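Local atomic coordinates of trans-2-enoyl-CoA reductase (PDB entry 4GGO), a protein that catalyses the NADH-dependent reduction of the carbon-carbon double bond of trans-2-enoyl-CoA thioesters such as crotonyl-CoA, a step of bacterial fatty acid synthesis. Residues K8-V11 with C16-A19; A65-A70 with S114-G119; A70-G75 with L101-A106; E84-E89 with P95-N100. All blocks are in the same frame, centred on the assembly; numbering follows the deposited sequence.

Contact 1. Residues K8-V11 with C16-A19; sequences KPMV and CLNA
Asn18 and Met10 carry most of the polar grip between residues 8-11 and 16-19, where three hydrogen bonds form. The side-chain amide of Asn18 bridges two backbone groups of the other segment. Its ND2 donates to Lys8 O over 2.7 Å, a nearly straight bond (167° at the hydrogen) with the acceptor lying in the amide plane. Its OD1 accepts from Met10 N at 2.9 Å along a more bent path, 143° at the hydrogen. With both ends of the amide engaged, the rotation of the group is fixed. Asn18 CG stands between its own backbone N and carbonyl carbon (chi1 57°), which turns the amide across to the Lys8-Met10 backbone. The third bond is purely backbone, Leu17 N to Met10 O at 2.8 Å.

These bonds continue a small antiparallel hairpin made by strands 11-12 and 15-16. Val11 and Cys16 form a non-hydrogen-bonded pair in it, CA to CA 4.2 Å, and send their side chains to one face of the sheet, where Val11 CG2 lies 4.2 Å from Cys16 CB. On that side Phe378 of helix 371-380 touches Val11, and Phe384 touches Cys16.

Apolar contact is also made by the extended Met10 chain, which crosses Leu17 at a slant: SD is 3.8 Å from Leu17 CD1, and CE approaches the same methyl. Both of these residues are exposed, in contrast to the buried Cys16 and Asn18.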
loop_
_atom_site.group_PDB
_atom_site.type_symbol
_atom_site.label_atom_id
_atom_site.label_comp_id
_atom_site.label_asym_id
_atom_site.label_seq_id
_atom_site.Cartn_x
_atom_site.Cartn_y
_atom_site.Cartn_z
ATOM N N LYS A 8 9.727 -3.553 -22.729
ATOM C CA LYS A 8 8.707 -2.518 -22.772
ATOM C C LYS A 8 7.484 -3.013 -22.000
ATOM O O LYS A 8 7.340 -4.214 -21.782
ATOM C CB LYS A 8 8.346 -2.203 -24.226
ATOM C CG LYS A 8 9.461 -1.524 -25.015
ATOM C CD LYS A 8 9.839 -0.189 -24.387
ATOM C CE LYS A 8 10.488 0.755 -25.393
ATOM N NZ LYS A 8 11.931 0.470 -25.626
ATOM N N PRO A 9 6.608 -2.092 -21.564
ATOM C CA PRO A 9 5.428 -2.531 -20.807
ATOM C C PRO A 9 4.478 -3.393 -21.634
ATOM O O PRO A 9 4.215 -3.092 -22.798
ATOM C CB PRO A 9 4.747 -1.212 -20.421
ATOM C CG PRO A 9 5.257 -0.213 -21.403
ATOM C CD PRO A 9 6.669 -0.625 -21.679
ATOM N N MET A 10 3.977 -4.464 -21.026
ATOM C CA MET A 10 3.000 -5.331 -21.671
ATOM C C MET A 10 1.728 -5.404 -20.835
ATOM O O MET A 10 1.654 -6.162 -19.868
ATOM C CB MET A 10 3.569 -6.735 -21.866
ATOM C CG MET A 10 2.606 -7.692 -22.553
ATOM S SD MET A 10 2.954 -9.424 -22.196
ATOM C CE MET A 10 1.714 -10.233 -23.207
ATOM N N VAL A 11 0.728 -4.615 -21.209
ATOM C CA VAL A 11 -0.513 -4.554 -20.447
ATOM C C VAL A 11 -1.636 -5.355 -21.105
ATOM O O VAL A 11 -2.055 -5.053 -22.222
ATOM C CB VAL A 11 -0.981 -3.100 -20.251
ATOM C CG1 VAL A 11 -2.239 -3.060 -19.399
ATOM C CG2 VAL A 11 0.124 -2.271 -19.617
ATOM N N CYS A 16 -0.413 -4.793 -15.995
ATOM C CA CYS A 16 0.935 -4.865 -16.546
ATOM C C CYS A 16 1.561 -6.203 -16.178
ATOM O O CYS A 16 1.814 -6.478 -15.006
ATOM C CB CYS A 16 1.799 -3.714 -16.032
ATOM S SG CYS A 16 3.441 -3.640 -16.785
ATOM N N LEU A 17 1.809 -7.031 -17.187
ATOM C CA LEU A 17 2.245 -8.405 -16.957
ATOM C C LEU A 17 3.715 -8.525 -16.569
ATOM O O LEU A 17 4.066 -9.319 -15.699
ATOM C CB LEU A 17 1.952 -9.272 -18.185
ATOM C CG LEU A 17 0.486 -9.335 -18.621
ATOM C CD1 LEU A 17 0.288 -10.375 -19.727
ATOM C CD2 LEU A 17 -0.430 -9.602 -17.429
ATOM N N ASN A 18 4.570 -7.739 -17.214
ATOM C CA ASN A 18 6.008 -7.824 -16.975
ATOM C C ASN A 18 6.551 -6.710 -16.080
ATOM O O ASN A 18 5.793 -5.908 -15.537
ATOM C CB ASN A 18 6.767 -7.856 -18.303
ATOM C CG ASN A 18 6.463 -6.657 -19.175
ATOM O OD1 ASN A 18 5.431 -6.005 -19.016
ATOM N ND2 ASN A 18 7.359 -6.361 -20.108
ATOM N N ALA A 19 7.871 -6.669 -15.929
ATOM C CA ALA A 19 8.512 -5.667 -15.087
ATOM C C ALA A 19 9.937 -5.378 -15.547
ATOM O O ALA A 19 10.622 -6.258 -16.067
ATOM C CB ALA A 19 8.504 -6.114 -13.633
#

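Contact 2. Residues A65-A70 with S114-G119; sequences ASRITA and SVTIDG
Arg67 reaches from helix 61-74 to Thr116 on strand 114-118 and grips its hydroxyl oxygen with two nitrogens. NH1 donates to Thr116 OG1 over 2.9 Å and NH2 donates to the same atom over 3.2 Å. The first bond is the straighter, 161° at the hydrogen, and the second more bent; OG1 lies in the guanidinium plane, so the approach is end-on at the edge of the group.

The reach depends on an extended side chain. CG of Arg67 is roughly opposite the backbone N (chi1 -158°), and the chain stays extended to NE, which lets the side chain bridge the gap between helix 65-70 and strand 114-118, whose short axes come within 12.1 Å. Thr116 answers with OG1 placed beside its backbone N, crossing the arginine chain at an angle. NH2 also comes within 2.8 Å of Ser114 OG and 3.1 Å of Val115 O, but the angles are too poor for hydrogen bonds.

Asp104 of helix 95-110 organises both hydroxyls: its OD1 bonds Ser114 OG and its OD2 bonds Thr116 OG1, while its ion pair with Arg67 is long and weak. Arg67 NE is bonded to Thr78 OG1.

The helix and strand segments run nearly antiparallel, at 165°, as helices do against the strands of the parallel sheet in a Rossmann fold. Strand 114-118 is outermost in that sheet, pairing with strand 77-82; helix 95-110 packs against Ser114 and Thr116, and helix 124-136 meets Val115 and Ile117.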
loop_
_atom_site.group_PDB
_atom_site.type_symbol
_atom_site.label_atom_id
_atom_site.label_comp_id
_atom_site.label_asym_id
_atom_site.label_seq_id
_atom_site.Cartn_x
_atom_site.Cartn_y
_atom_site.Cartn_z
ATOM N N ALA A 65 7.079 1.649 1.073
ATOM C CA ALA A 65 7.391 2.979 1.582
ATOM C C ALA A 65 7.553 2.964 3.100
ATOM O O ALA A 65 8.340 3.729 3.657
ATOM C CB ALA A 65 6.315 3.973 1.167
ATOM N N SER A 66 6.809 2.082 3.759
ATOM C CA SER A 66 6.877 1.943 5.209
ATOM C C SER A 66 8.211 1.350 5.649
ATOM O O SER A 66 8.778 1.758 6.663
ATOM C CB SER A 66 5.725 1.078 5.720
ATOM O OG SER A 66 4.473 1.620 5.335
ATOM N N ARG A 67 8.707 0.384 4.882
ATOM C CA ARG A 67 9.981 -0.246 5.196
ATOM C C ARG A 67 11.123 0.724 4.919
ATOM O O ARG A 67 12.053 0.849 5.716
ATOM C CB ARG A 67 10.164 -1.535 4.392
ATOM C CG ARG A 67 11.155 -2.505 5.015
ATOM C CD ARG A 67 11.395 -3.722 4.134
ATOM N NE ARG A 67 12.333 -4.652 4.755
ATOM C CZ ARG A 67 12.794 -5.756 4.174
ATOM N NH1 ARG A 67 12.409 -6.076 2.946
ATOM N NH2 ARG A 67 13.645 -6.539 4.823
ATOM N N ILE A 68 11.038 1.419 3.788
ATOM C CA ILE A 68 12.047 2.401 3.402
ATOM C C ILE A 68 12.131 3.558 4.400
ATOM O O ILE A 68 13.225 3.986 4.775
ATOM C CB ILE A 68 11.780 2.945 1.981
ATOM C CG1 ILE A 68 12.023 1.850 0.941
ATOM C CG2 ILE A 68 12.654 4.155 1.687
ATOM C CD1 ILE A 68 11.759 2.289 -0.481
ATOM N N THR A 69 10.977 4.058 4.833
ATOM C CA THR A 69 10.939 5.149 5.802
ATOM C C THR A 69 11.548 4.723 7.138
ATOM O O THR A 69 12.322 5.463 7.744
ATOM C CB THR A 69 9.502 5.663 6.034
ATOM O OG1 THR A 69 8.945 6.113 4.793
ATOM C CG2 THR A 69 9.501 6.819 7.029
ATOM N N ALA A 70 11.199 3.522 7.589
ATOM C CA ALA A 70 11.722 3.000 8.847
ATOM C C ALA A 70 13.228 2.779 8.773
ATOM O O ALA A 70 13.964 3.159 9.682
ATOM C CB ALA A 70 11.014 1.706 9.225
ATOM N N SER A 114 18.602 -6.206 7.573
ATOM C CA SER A 114 17.411 -6.353 6.748
ATOM C C SER A 114 17.246 -7.786 6.261
ATOM O O SER A 114 18.101 -8.315 5.551
ATOM C CB SER A 114 17.463 -5.398 5.555
ATOM O OG SER A 114 16.311 -5.539 4.744
ATOM N N VAL A 115 16.140 -8.410 6.654
ATOM C CA VAL A 115 15.823 -9.759 6.211
ATOM C C VAL A 115 14.444 -9.793 5.562
ATOM O O VAL A 115 13.468 -9.305 6.131
ATOM C CB VAL A 115 15.873 -10.766 7.377
ATOM C CG1 VAL A 115 15.251 -12.094 6.969
ATOM C CG2 VAL A 115 17.309 -10.961 7.842
ATOM N N THR A 116 14.376 -10.362 4.363
ATOM C CA THR A 116 13.113 -10.485 3.649
ATOM C C THR A 116 12.676 -11.943 3.576
ATOM O O THR A 116 13.415 -12.799 3.092
ATOM C CB THR A 116 13.216 -9.918 2.222
ATOM O OG1 THR A 116 13.649 -8.554 2.278
ATOM C CG2 THR A 116 11.868 -9.992 1.519
ATOM N N ILE A 117 11.473 -12.219 4.068
ATOM C CA ILE A 117 10.907 -13.559 3.988
ATOM C C ILE A 117 9.866 -13.630 2.877
ATOM O O ILE A 117 8.834 -12.960 2.933
ATOM C CB ILE A 117 10.280 -13.992 5.325
ATOM C CG1 ILE A 117 11.355 -14.064 6.410
ATOM C CG2 ILE A 117 9.585 -15.338 5.177
ATOM C CD1 ILE A 117 10.848 -14.557 7.744
ATOM N N ASP A 118 10.150 -14.442 1.864
ATOM C CA ASP A 118 9.280 -14.558 0.703
ATOM C C ASP A 118 8.336 -15.748 0.854
ATOM O O ASP A 118 8.776 -16.888 0.987
ATOM C CB ASP A 118 10.116 -14.700 -0.571
ATOM C CG ASP A 118 9.340 -14.341 -1.827
ATOM O OD1 ASP A 118 8.112 -14.563 -1.862
ATOM O OD2 ASP A 118 9.963 -13.832 -2.782
ATOM N N GLY A 119 7.036 -15.472 0.831
ATOM C CA GLY A 119 6.034 -16.514 0.965
ATOM C C GLY A 119 4.668 -15.969 1.333
ATOM O O GLY A 119 4.492 -14.761 1.500
#

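Contact 3. Residues A70-G75 with L101-A106; sequences AAFGYG and LAFDEA
Phe72 and Phe103 are the aromatic centre of a helix-helix contact in the Rossmann fold, between the C-terminal part of helix 61-74 and the middle of helix 95-110. These are successive helices of a beta-alpha-beta-alpha-beta unit, separated in the chain by strand 77-82. The two short segments run in broadly the same direction, with axes 11.8 Å apart at an angle of 35°.

The aromatic interaction is an offset edge-to-face pair. Phe72 turns its edge to the face of Phe103, with ring centroids 5.4 Å apart and planes at 76°. Phe72 CE2 is the atom that leads, 3.5 Å from Phe103 CE2. Phe103 reaches it because its CG points opposite the backbone N (chi1 -178°), carrying the ring out from a CB that does not itself aim at helix 61-74.

Other packing fills in around the rings, and all four touching residues are buried. Ile32 of helix 21-38 touches Phe72 and Ala106, so a third helix helps enclose the pair; the Arg67 side chain, also on helix 61-74, lies against Phe103. The methyls of two alanines close the interface: Ala71 CB is 3.7 Å from Phe103 CZ, and Ala106 CB is 3.7 Å from Phe72 CZ.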
loop_
_atom_site.group_PDB
_atom_site.type_symbol
_atom_site.label_atom_id
_atom_site.label_comp_id
_atom_site.label_asym_id
_atom_site.label_seq_id
_atom_site.Cartn_x
_atom_site.Cartn_y
_atom_site.Cartn_z
ATOM N N ALA A 70 11.199 3.522 7.589
ATOM C CA ALA A 70 11.722 3.000 8.847
ATOM C C ALA A 70 13.228 2.779 8.773
ATOM O O ALA A 70 13.964 3.159 9.682
ATOM C CB ALA A 70 11.014 1.706 9.225
ATOM N N ALA A 71 13.679 2.172 7.682
ATOM C CA ALA A 71 15.085 1.813 7.534
ATOM C C ALA A 71 15.978 3.007 7.205
ATOM O O ALA A 71 16.968 3.252 7.888
ATOM C CB ALA A 71 15.248 0.720 6.481
ATOM N N PHE A 72 15.628 3.750 6.161
ATOM C CA PHE A 72 16.513 4.800 5.664
ATOM C C PHE A 72 16.211 6.183 6.230
ATOM O O PHE A 72 16.953 7.135 5.988
ATOM C CB PHE A 72 16.509 4.821 4.135
ATOM C CG PHE A 72 16.989 3.540 3.519
ATOM C CD1 PHE A 72 18.343 3.260 3.440
ATOM C CD2 PHE A 72 16.087 2.608 3.034
ATOM C CE1 PHE A 72 18.787 2.078 2.879
ATOM C CE2 PHE A 72 16.527 1.425 2.471
ATOM C CZ PHE A 72 17.880 1.160 2.394
ATOM N N GLY A 73 15.126 6.289 6.989
ATOM C CA GLY A 73 14.788 7.537 7.647
ATOM C C GLY A 73 15.135 7.500 9.122
ATOM O O GLY A 73 15.554 8.505 9.698
ATOM N N TYR A 74 14.970 6.333 9.736
ATOM C CA TYR A 74 15.163 6.201 11.176
ATOM C C TYR A 74 16.279 5.229 11.556
ATOM O O TYR A 74 16.683 5.167 12.717
ATOM C CB TYR A 74 13.847 5.812 11.854
ATOM C CG TYR A 74 12.802 6.905 11.808
ATOM C CD1 TYR A 74 12.740 7.877 12.800
ATOM C CD2 TYR A 74 11.883 6.973 10.767
ATOM C CE1 TYR A 74 11.791 8.881 12.761
ATOM C CE2 TYR A 74 10.930 7.974 10.718
ATOM C CZ TYR A 74 10.890 8.926 11.718
ATOM O OH TYR A 74 9.944 9.923 11.677
ATOM N N GLY A 75 16.775 4.477 10.579
ATOM C CA GLY A 75 17.872 3.552 10.814
ATOM C C GLY A 75 17.427 2.251 11.452
ATOM O O GLY A 75 18.236 1.524 12.029
ATOM N N LEU A 101 14.978 -7.001 -3.795
ATOM C CA LEU A 101 16.402 -7.136 -4.080
ATOM C C LEU A 101 17.094 -5.784 -3.972
ATOM O O LEU A 101 18.178 -5.674 -3.401
ATOM C CB LEU A 101 16.625 -7.723 -5.476
ATOM C CG LEU A 101 16.134 -9.149 -5.727
ATOM C CD1 LEU A 101 16.521 -9.598 -7.128
ATOM C CD2 LEU A 101 16.680 -10.109 -4.681
ATOM N N ALA A 102 16.453 -4.757 -4.523
ATOM C CA ALA A 102 16.986 -3.402 -4.476
ATOM C C ALA A 102 17.068 -2.896 -3.041
ATOM O O ALA A 102 18.065 -2.294 -2.644
ATOM C CB ALA A 102 16.137 -2.469 -5.322
ATOM N N PHE A 103 16.020 -3.153 -2.264
ATOM C CA PHE A 103 15.978 -2.715 -0.872
ATOM C C PHE A 103 17.094 -3.346 -0.048
ATOM O O PHE A 103 17.869 -2.642 0.600
ATOM C CB PHE A 103 14.622 -3.034 -0.235
ATOM C CG PHE A 103 14.501 -2.565 1.188
ATOM C CD1 PHE A 103 14.886 -3.383 2.241
ATOM C CD2 PHE A 103 14.010 -1.302 1.474
ATOM C CE1 PHE A 103 14.785 -2.949 3.548
ATOM C CE2 PHE A 103 13.903 -0.864 2.781
ATOM C CZ PHE A 103 14.293 -1.686 3.818
ATOM N N ASP A 104 17.158 -4.674 -0.064
ATOM C CA ASP A 104 18.141 -5.408 0.728
ATOM C C ASP A 104 19.571 -5.038 0.347
ATOM O O ASP A 104 20.450 -4.960 1.204
ATOM C CB ASP A 104 17.926 -6.918 0.592
ATOM C CG ASP A 104 16.681 -7.395 1.314
ATOM O OD1 ASP A 104 16.261 -6.728 2.283
ATOM O OD2 ASP A 104 16.123 -8.439 0.916
ATOM N N GLU A 105 19.793 -4.805 -0.942
ATOM C CA GLU A 105 21.101 -4.387 -1.428
ATOM C C GLU A 105 21.460 -3.007 -0.886
ATOM O O GLU A 105 22.598 -2.764 -0.481
ATOM C CB GLU A 105 21.123 -4.388 -2.958
ATOM C CG GLU A 105 22.464 -4.022 -3.569
ATOM C CD GLU A 105 22.591 -4.494 -5.005
ATOM O OE1 GLU A 105 22.083 -5.592 -5.316
ATOM O OE2 GLU A 105 23.195 -3.769 -5.823
ATOM N N ALA A 106 20.480 -2.109 -0.874
ATOM C CA ALA A 106 20.683 -0.764 -0.349
ATOM C C ALA A 106 20.881 -0.793 1.162
ATOM O O ALA A 106 21.729 -0.082 1.699
ATOM C CB ALA A 106 19.511 0.133 -0.716
#

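Contact 4. Residues E84-E89 with P95-N100; sequences EKAGSE and PGWYNN
The NAD(+)-binding loop that follows strand 77-82 folds back here on the start of helix 95-110, where Glu84 and Trp97 meet. Glu84 binds NAD(+) and is important in discriminating NADH from NADPH. A turn about its CB-CG bond (chi2 -59°) folds the chain back and lays the carboxylate against the first turn of the helix: OE1 is 3.2 Å from Gly96 CA. Although Trp97 N is 3.3 Å from Glu84 OE1, the angle is too poor for a hydrogen bond. A water links the two parts instead, donating to OE1 and accepting from Gly96 N at 3.0 Å. The stronger holds on the carboxylate are Thr94 OG1 on OE1 and Ser59 OG, of another NAD(+)-binding residue, on OE2.

An acidic residue just beyond the second strand is the classic Rossmann feature for choosing NADH, consistent with the role of Glu84.

Farther along the loop, backbone atoms lie over one face of the Trp97 indole. Ala86 CA makes a CH-pi contact 3.5 Å from the centroid of the five-membered ring, only 10° off the normal. Gly87 CA does likewise over the six-membered ring, at 3.9 Å and 25°, while Gly87 N sits 3.4 Å from Trp97 CZ3. Gly87, with no side chain, lies directly over the ring. Glu84 CB stands at the ring's edge, 4.2 Å from Trp97 CD1.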
loop_
_atom_site.group_PDB
_atom_site.type_symbol
_atom_site.label_atom_id
_atom_site.label_comp_id
_atom_site.label_asym_id
_atom_site.label_seq_id
_atom_site.Cartn_x
_atom_site.Cartn_y
_atom_site.Cartn_z
ATOM N N GLU A 84 6.280 -13.192 -3.582
ATOM C CA GLU A 84 6.741 -12.869 -4.926
ATOM C C GLU A 84 6.986 -14.110 -5.772
ATOM O O GLU A 84 6.988 -15.233 -5.271
ATOM C CB GLU A 84 8.034 -12.054 -4.857
ATOM C CG GLU A 84 7.961 -10.853 -3.940
ATOM C CD GLU A 84 6.881 -9.881 -4.353
ATOM O OE1 GLU A 84 6.682 -9.695 -5.572
ATOM O OE2 GLU A 84 6.226 -9.308 -3.457
ATOM N N LYS A 85 7.186 -13.888 -7.066
ATOM C CA LYS A 85 7.676 -14.924 -7.963
ATOM C C LYS A 85 9.084 -14.536 -8.394
ATOM O O LYS A 85 9.291 -13.456 -8.948
ATOM C CB LYS A 85 6.756 -15.072 -9.179
ATOM C CG LYS A 85 5.431 -15.755 -8.866
ATOM C CD LYS A 85 4.543 -15.879 -10.098
ATOM C CE LYS A 85 3.746 -14.608 -10.347
ATOM N NZ LYS A 85 2.828 -14.745 -11.512
ATOM N N ALA A 86 10.050 -15.407 -8.118
ATOM C CA ALA A 86 11.452 -15.125 -8.419
ATOM C C ALA A 86 11.679 -14.919 -9.913
ATOM O O ALA A 86 10.951 -15.462 -10.745
ATOM C CB ALA A 86 12.349 -16.234 -7.885
ATOM N N GLY A 87 12.697 -14.131 -10.243
ATOM C CA GLY A 87 12.951 -13.731 -11.613
ATOM C C GLY A 87 13.261 -14.848 -12.590
ATOM O O GLY A 87 12.497 -15.067 -13.527
ATOM N N SER A 88 14.373 -15.547 -12.354
ATOM C CA SER A 88 14.949 -16.525 -13.290
ATOM C C SER A 88 15.662 -15.858 -14.471
ATOM O O SER A 88 15.449 -14.679 -14.754
ATOM C CB SER A 88 13.924 -17.564 -13.769
ATOM O OG SER A 88 14.146 -17.912 -15.125
ATOM N N GLU A 89 16.509 -16.626 -15.149
ATOM C CA GLU A 89 17.393 -16.094 -16.185
ATOM C C GLU A 89 16.663 -15.519 -17.399
ATOM O O GLU A 89 17.090 -14.513 -17.966
ATOM C CB GLU A 89 18.387 -17.174 -16.631
ATOM C CG GLU A 89 19.314 -16.753 -17.761
ATOM C CD GLU A 89 20.310 -17.835 -18.133
ATOM O OE1 GLU A 89 20.830 -18.508 -17.217
ATOM O OE2 GLU A 89 20.571 -18.016 -19.341
ATOM N N PRO A 95 7.309 -7.474 -9.918
ATOM C CA PRO A 95 8.025 -6.232 -9.595
ATOM C C PRO A 95 8.480 -6.179 -8.137
ATOM O O PRO A 95 9.535 -5.615 -7.844
ATOM C CB PRO A 95 6.987 -5.135 -9.881
ATOM C CG PRO A 95 5.670 -5.846 -10.014
ATOM C CD PRO A 95 5.998 -7.206 -10.531
ATOM N N GLY A 96 7.699 -6.777 -7.243
ATOM C CA GLY A 96 8.039 -6.802 -5.833
ATOM C C GLY A 96 9.318 -7.565 -5.538
ATOM O O GLY A 96 10.016 -7.270 -4.569
ATOM N N TRP A 97 9.622 -8.554 -6.375
ATOM C CA TRP A 97 10.843 -9.338 -6.225
ATOM C C TRP A 97 12.059 -8.449 -6.450
ATOM O O TRP A 97 12.989 -8.441 -5.646
ATOM C CB TRP A 97 10.852 -10.514 -7.207
ATOM C CG TRP A 97 11.960 -11.501 -6.977
ATOM C CD1 TRP A 97 12.062 -12.394 -5.950
ATOM C CD2 TRP A 97 13.115 -11.708 -7.803
ATOM N NE1 TRP A 97 13.211 -13.137 -6.081
ATOM C CE2 TRP A 97 13.874 -12.736 -7.209
ATOM C CE3 TRP A 97 13.581 -11.121 -8.984
ATOM C CZ2 TRP A 97 15.073 -13.189 -7.756
ATOM C CZ3 TRP A 97 14.773 -11.572 -9.524
ATOM C CH2 TRP A 97 15.505 -12.597 -8.911
ATOM N N TYR A 98 12.038 -7.696 -7.545
ATOM C CA TYR A 98 13.122 -6.775 -7.864
ATOM C C TYR A 98 13.226 -5.664 -6.823
ATOM O O TYR A 98 14.328 -5.264 -6.439
ATOM C CB TYR A 98 12.935 -6.186 -9.265
ATOM C CG TYR A 98 12.900 -7.235 -10.357
ATOM C CD1 TYR A 98 14.066 -7.856 -10.787
ATOM C CD2 TYR A 98 11.702 -7.608 -10.952
ATOM C CE1 TYR A 98 14.041 -8.817 -11.781
ATOM C CE2 TYR A 98 11.667 -8.568 -11.948
ATOM C CZ TYR A 98 12.839 -9.169 -12.358
ATOM O OH TYR A 98 12.811 -10.125 -13.348
ATOM N N ASN A 99 12.076 -5.176 -6.364
ATOM C CA ASN A 99 12.032 -4.169 -5.309
ATOM C C ASN A 99 12.720 -4.650 -4.034
ATOM O O ASN A 99 13.514 -3.922 -3.439
ATOM C CB ASN A 99 10.589 -3.762 -4.999
ATOM C CG ASN A 99 9.964 -2.934 -6.107
ATOM O OD1 ASN A 99 10.660 -2.411 -6.977
ATOM N ND2 ASN A 99 8.644 -2.800 -6.069
ATOM N N ASN A 100 12.410 -5.876 -3.621
ATOM C CA ASN A 100 13.035 -6.466 -2.440
ATOM C C ASN A 100 14.544 -6.623 -2.596
ATOM O O ASN A 100 15.298 -6.413 -1.645
ATOM C CB ASN A 100 12.406 -7.822 -2.105
ATOM C CG ASN A 100 11.007 -7.695 -1.542
ATOM O OD1 ASN A 100 10.606 -6.628 -1.077
ATOM N ND2 ASN A 100 10.255 -8.790 -1.573
HETATM O O HOH W 1 4.828 -7.455 -6.971
#

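Contacts 2, 3 and 4 belong to one Rossmann unit, whereas contact 1 is a hairpin near the N-terminus, earlier in the chain. Contacts 2 and 3 are closest, their centres about 8 Å apart; they share Ala70 and helix 61-74, and Asp104 of the 101-106 segment ties contact 3 to the strand of contact 2. Contact 4 uses the first turn of helix 95-110 and contact 3 its middle, the centres of the two contacts about 17 Å apart. Along the chain, contact 4 is nested within contact 3, and contact 3 within contact 2. Asp118 OD1 bonds Glu84 N, tying the edge strand to the NADH-selecting loop. Contact 1 meets contact 4 through Ala19 and Pro95, bringing the hairpin beside the cofactor-binding region.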